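Local coordinates for nudix hydrolase DR_0079 (Deinococcus radiodurans, PDB 2O5F), which hydrolyses nucleoside di- and triphosphates with magnesium as cofactor, showing a marked preference for CDP and CTP, at residues E7-V12 against G69-S74; V34-A39 against L112-C117. All coordinates share one frame; numbering follows the deposited sequence.

From the N terminus the chain lays down strand 8-12, pairs it with strand 18-23 as a hairpin, and runs on into strand 35-42 of the mixed sheet. Contact 1 closes the first loop when the chain returns at 69-74, after 56 intervening residues, and ties the hairpin to the start of the Nudix box. Contact 2 closes a second loop, of 72 residues, when 112-117 comes to lie beside 34-39 in the sheet. The two loops cross, because the segments alternate along the chain. They also meet directly: Gly70 O with Val37 N and Val72 N with Arg35 O, both probable hydrogen bonds, and Val12 CG2 packs on Phe115 CD2 at 3.5 Å.

Contact 1 of 2, residues E7-V12 against G69-S74; sequences ERLDLV and GGAVQS
Ser74 meets strand 8-12 through its backbone, its N-H running almost straight (171°) to Arg8 O at 2.9 Å, where segment 69-74 has already left its strand. The Ser74 side chain adds a second bond. With OG anti to its own backbone N (chi1 177°), the hydroxyl reaches the carboxylate two residues along the strand from Arg8 and donates to Asp10 OD2 at 2.8 Å, arriving from above the carboxylate plane, 48° out of it. The same OD2 also accepts from Gln21 NE2 of strand 18-23, while OD1 takes the N-H of Gly75, just beyond the segment. Three donors therefore grip one buried carboxylate, which fixes its rotation and would probably stabilise its negative charge. Beside it, Ser74 CB lies 4.1 Å from Arg8 CG, whose chain then bends away from the contact.

Segment 69-74 opens the Nudix box, the family's loop-helix-loop motif, entered here from strand 68-71, and the loop leading to helix 78-90 is fastened to the N-terminal hairpin. Within that motif Ala71 O receives Arg84 NH2 and Gly69 N donates to Glu89 OE1; Glu89 is inferred to bind magnesium.

Nearer the sheet, one apolar pair forms. The CB of Leu9 sets out away from the Nudix segment, but the branch doubles back so that CD2 comes within 4.1 Å of Ala71 CB, the methyl that faces strand 8-12. Val72 O lies near the same Leu9 CD2, at 3.5 Å. A water links the two backbones: it accepts from Asp10 N at 2.9 Å and donates to Val72 O at 2.7 Å. The Val72 side chain packs on Arg35 and Val37 of the central sheet and on Tyr78 and Ala81 of helix 78-90.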
loop_
_atom_site.group_PDB
_atom_site.type_symbol
_atom_site.label_atom_id
_atom_site.label_comp_id
_atom_site.label_asym_id
_atom_site.label_seq_id
_atom_site.Cartn_x
_atom_site.Cartn_y
_atom_site.Cartn_z
ATOM N N GLU A 7 -10.953 -5.287 12.979
ATOM C CA GLU A 7 -12.172 -4.902 12.215
ATOM C C GLU A 7 -12.624 -3.466 12.504
ATOM O O GLU A 7 -13.549 -2.962 11.866
ATOM C CB GLU A 7 -13.311 -5.878 12.521
ATOM C CG GLU A 7 -13.574 -6.101 14.003
ATOM C CD GLU A 7 -14.757 -7.018 14.247
ATOM O OE1 GLU A 7 -14.977 -7.408 15.415
ATOM O OE2 GLU A 7 -15.472 -7.343 13.273
ATOM N N ARG A 8 -11.976 -2.815 13.465
ATOM C CA ARG A 8 -12.312 -1.437 13.811
ATOM C C ARG A 8 -11.223 -0.493 13.305
ATOM O O ARG A 8 -10.035 -0.775 13.443
ATOM C CB ARG A 8 -12.465 -1.290 15.324
ATOM C CG ARG A 8 -13.084 0.026 15.753
ATOM C CD ARG A 8 -13.669 -0.088 17.153
ATOM N NE ARG A 8 -14.673 -1.146 17.216
ATOM C CZ ARG A 8 -15.379 -1.446 18.302
ATOM N NH1 ARG A 8 -15.191 -0.761 19.425
ATOM N NH2 ARG A 8 -16.270 -2.432 18.269
ATOM N N LEU A 9 -11.638 0.628 12.722
ATOM C CA LEU A 9 -10.704 1.607 12.180
ATOM C C LEU A 9 -10.873 2.964 12.850
ATOM O O LEU A 9 -11.953 3.292 13.354
ATOM C CB LEU A 9 -10.938 1.770 10.675
ATOM C CG LEU A 9 -11.035 0.483 9.854
ATOM C CD1 LEU A 9 -11.368 0.808 8.408
ATOM C CD2 LEU A 9 -9.733 -0.278 9.963
ATOM N N ASP A 10 -9.803 3.751 12.857
ATOM C CA ASP A 10 -9.852 5.092 13.433
ATOM C C ASP A 10 -10.407 6.043 12.369
ATOM O O ASP A 10 -10.109 5.896 11.188
ATOM C CB ASP A 10 -8.443 5.560 13.837
ATOM C CG ASP A 10 -8.031 5.078 15.218
ATOM O OD1 ASP A 10 -6.805 4.995 15.473
ATOM O OD2 ASP A 10 -8.923 4.803 16.054
ATOM N N LEU A 11 -11.233 6.995 12.792
ATOM C CA LEU A 11 -11.783 7.996 11.887
ATOM C C LEU A 11 -10.872 9.212 12.034
ATOM O O LEU A 11 -10.487 9.569 13.148
ATOM C CB LEU A 11 -13.218 8.374 12.282
ATOM C CG LEU A 11 -14.344 7.386 11.975
ATOM C CD1 LEU A 11 -15.619 7.820 12.697
ATOM C CD2 LEU A 11 -14.573 7.315 10.463
ATOM N N VAL A 12 -10.518 9.842 10.919
ATOM C CA VAL A 12 -9.639 11.006 10.961
ATOM C C VAL A 12 -10.221 12.177 10.183
ATOM O O VAL A 12 -11.028 11.985 9.268
ATOM C CB VAL A 12 -8.229 10.661 10.390
ATOM C CG1 VAL A 12 -7.584 9.573 11.220
ATOM C CG2 VAL A 12 -8.344 10.226 8.933
ATOM N N GLY A 69 0.019 -3.525 1.307
ATOM C CA GLY A 69 -0.959 -2.483 1.555
ATOM C C GLY A 69 -2.147 -2.926 2.378
ATOM O O GLY A 69 -2.591 -4.066 2.274
ATOM N N GLY A 70 -2.670 -2.020 3.198
ATOM C CA GLY A 70 -3.823 -2.363 4.009
ATOM C C GLY A 70 -4.244 -1.236 4.924
ATOM O O GLY A 70 -3.496 -0.279 5.136
ATOM N N ALA A 71 -5.445 -1.358 5.480
ATOM C CA ALA A 71 -5.970 -0.347 6.379
ATOM C C ALA A 71 -5.282 -0.391 7.737
ATOM O O ALA A 71 -4.890 -1.455 8.211
ATOM C CB ALA A 71 -7.479 -0.541 6.551
ATOM N N VAL A 72 -5.137 0.776 8.355
ATOM C CA VAL A 72 -4.523 0.882 9.674
ATOM C C VAL A 72 -5.632 0.616 10.695
ATOM O O VAL A 72 -6.702 1.230 10.630
ATOM C CB VAL A 72 -3.964 2.299 9.929
ATOM C CG1 VAL A 72 -3.305 2.362 11.295
ATOM C CG2 VAL A 72 -2.977 2.680 8.838
ATOM N N GLN A 73 -5.385 -0.291 11.630
ATOM C CA GLN A 73 -6.388 -0.614 12.638
ATOM C C GLN A 73 -6.459 0.429 13.740
ATOM O O GLN A 73 -5.463 1.074 14.062
ATOM C CB GLN A 73 -6.102 -1.984 13.251
ATOM C CG GLN A 73 -6.154 -3.116 12.247
ATOM C CD GLN A 73 -5.938 -4.469 12.884
ATOM O OE1 GLN A 73 -5.819 -5.481 12.190
ATOM N NE2 GLN A 73 -5.887 -4.501 14.213
ATOM N N SER A 74 -7.644 0.583 14.320
ATOM C CA SER A 74 -7.845 1.554 15.390
ATOM C C SER A 74 -6.796 1.423 16.490
ATOM O O SER A 74 -6.555 0.332 17.003
ATOM C CB SER A 74 -9.236 1.390 16.008
ATOM O OG SER A 74 -9.406 2.282 17.092
HETATM O O HOH W 1 -6.987 3.344 12.222
#

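Contact 2 of 2, residues V34-A39 against L112-C117; sequences VRVVNA and LSSFMC
Phe115 straddles Arg35 in parallel beta fashion, its N-H donating to Val34 O at 3.1 Å and its carbonyl accepting from Val36 N at 2.9 Å. Farther along, Asn38 N reaches Cys117 O.

Val36 and Met116 lie side by side and point the same way from the sheet, with Val36 CG2 against Met116 CB at 3.7 Å. The other valine methyl, CG1, covers Ser114 OG, which is bonded to Trp31 O. Met116 carries CG between its backbone N and carbonyl carbon; chi1 61° and an extended chi2 bring SD to Asn38 ND2 at 3.4 Å, a weak N-H...S bond. The bend at chi3 then carries CE back beside the amide nitrogen and Val36 CG2.

Arg35 and Phe115 project to the opposite face of the sheet. They touch near their roots, CG to CB at 4.2 Å, and then diverge, with guanidinium and ring planes 81° apart. Val34 O sits at the edge of the phenyl ring, near its plane.

In the mixed sheet of the Nudix fold, strand 35-42 is flanked by the Nudix-box strand 68-71 and by 115-122, beyond which 98-105 lies antiparallel at the edge. The Val37 side chain is about 4 Å from that of Glu85, inferred to bind magnesium. Helix 78-90 packs through Tyr78 on Arg35, Val37 and Cys117, while Leu162 of helix 159-166 covers Asn38 and Met116.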
loop_
_atom_site.group_PDB
_atom_site.type_symbol
_atom_site.label_atom_id
_atom_site.label_comp_id
_atom_site.label_asym_id
_atom_site.label_seq_id
_atom_site.Cartn_x
_atom_site.Cartn_y
_atom_site.Cartn_z
ATOM N N VAL A 34 -10.490 7.556 6.648
ATOM C CA VAL A 34 -9.670 6.564 7.340
ATOM C C VAL A 34 -8.234 6.542 6.820
ATOM O O VAL A 34 -7.908 7.192 5.818
ATOM C CB VAL A 34 -10.264 5.140 7.235
ATOM C CG1 VAL A 34 -11.669 5.121 7.841
ATOM C CG2 VAL A 34 -10.300 4.678 5.782
ATOM N N ARG A 35 -7.382 5.784 7.511
ATOM C CA ARG A 35 -5.965 5.684 7.168
ATOM C C ARG A 35 -5.551 4.299 6.661
ATOM O O ARG A 35 -6.022 3.270 7.150
ATOM C CB ARG A 35 -5.113 6.060 8.395
ATOM C CG ARG A 35 -5.611 7.323 9.097
ATOM C CD ARG A 35 -4.578 8.035 9.979
ATOM N NE ARG A 35 -4.376 7.417 11.278
ATOM C CZ ARG A 35 -3.975 8.064 12.374
ATOM N NH1 ARG A 35 -3.723 9.372 12.354
ATOM N NH2 ARG A 35 -3.830 7.394 13.503
ATOM N N VAL A 36 -4.680 4.289 5.659
ATOM C CA VAL A 36 -4.153 3.049 5.102
ATOM C C VAL A 36 -2.643 3.205 4.943
ATOM O O VAL A 36 -2.112 4.310 5.048
ATOM C CB VAL A 36 -4.758 2.729 3.706
ATOM C CG1 VAL A 36 -6.272 2.561 3.819
ATOM C CG2 VAL A 36 -4.411 3.836 2.711
ATOM N N VAL A 37 -1.956 2.096 4.714
ATOM C CA VAL A 37 -0.517 2.134 4.490
ATOM C C VAL A 37 -0.288 1.425 3.161
ATOM O O VAL A 37 -1.039 0.521 2.786
ATOM C CB VAL A 37 0.286 1.407 5.610
ATOM C CG1 VAL A 37 0.418 2.304 6.836
ATOM C CG2 VAL A 37 -0.405 0.101 5.991
ATOM N N ASN A 38 0.740 1.860 2.445
ATOM C CA ASN A 38 1.088 1.274 1.166
ATOM C C ASN A 38 2.605 1.259 1.117
ATOM O O ASN A 38 3.255 2.150 1.666
ATOM C CB ASN A 38 0.530 2.111 0.009
ATOM C CG ASN A 38 -0.962 1.888 -0.213
ATOM O OD1 ASN A 38 -1.397 0.773 -0.474
ATOM N ND2 ASN A 38 -1.745 2.952 -0.109
ATOM N N ALA A 39 3.171 0.237 0.493
ATOM C CA ALA A 39 4.621 0.160 0.388
ATOM C C ALA A 39 5.020 -0.530 -0.895
ATOM O O ALA A 39 4.269 -1.330 -1.451
ATOM C CB ALA A 39 5.208 -0.582 1.585
ATOM N N LEU A 112 -6.058 10.122 -4.284
ATOM C CA LEU A 112 -5.853 8.871 -3.567
ATOM C C LEU A 112 -7.053 8.683 -2.637
ATOM O O LEU A 112 -7.650 9.657 -2.166
ATOM C CB LEU A 112 -4.539 8.895 -2.778
ATOM C CG LEU A 112 -3.278 8.940 -3.657
ATOM C CD1 LEU A 112 -2.059 9.225 -2.789
ATOM C CD2 LEU A 112 -3.105 7.606 -4.403
ATOM N N SER A 113 -7.394 7.425 -2.384
ATOM C CA SER A 113 -8.560 7.046 -1.574
ATOM C C SER A 113 -8.627 7.391 -0.078
ATOM O O SER A 113 -9.700 7.727 0.428
ATOM C CB SER A 113 -8.789 5.545 -1.724
ATOM O OG SER A 113 -7.642 4.835 -1.306
ATOM N N SER A 114 -7.500 7.288 0.621
ATOM C CA SER A 114 -7.443 7.541 2.057
ATOM C C SER A 114 -6.174 8.267 2.459
ATOM O O SER A 114 -5.284 8.492 1.645
ATOM C CB SER A 114 -7.455 6.216 2.831
ATOM O OG SER A 114 -8.488 5.360 2.416
ATOM N N PHE A 115 -6.099 8.618 3.740
ATOM C CA PHE A 115 -4.908 9.237 4.281
ATOM C C PHE A 115 -3.914 8.093 4.288
ATOM O O PHE A 115 -4.283 6.942 4.532
ATOM C CB PHE A 115 -5.178 9.744 5.694
ATOM C CG PHE A 115 -5.784 11.112 5.718
ATOM C CD1 PHE A 115 -4.980 12.237 5.572
ATOM C CD2 PHE A 115 -7.157 11.279 5.843
ATOM C CE1 PHE A 115 -5.535 13.513 5.548
ATOM C CE2 PHE A 115 -7.721 12.555 5.819
ATOM C CZ PHE A 115 -6.900 13.674 5.672
ATOM N N MET A 116 -2.655 8.383 4.009
ATOM C CA MET A 116 -1.704 7.300 3.968
ATOM C C MET A 116 -0.251 7.681 4.063
ATOM O O MET A 116 0.150 8.816 3.794
ATOM C CB MET A 116 -1.887 6.513 2.670
ATOM C CG MET A 116 -1.664 7.345 1.411
ATOM S SD MET A 116 -1.793 6.355 -0.100
ATOM C CE MET A 116 -3.560 6.158 -0.273
ATOM N N CYS A 117 0.530 6.696 4.468
ATOM C CA CYS A 117 1.959 6.842 4.508
ATOM C C CYS A 117 2.386 5.755 3.535
ATOM O O CYS A 117 1.875 4.627 3.587
ATOM C CB CYS A 117 2.533 6.552 5.889
ATOM S SG CYS A 117 4.307 6.867 5.956
#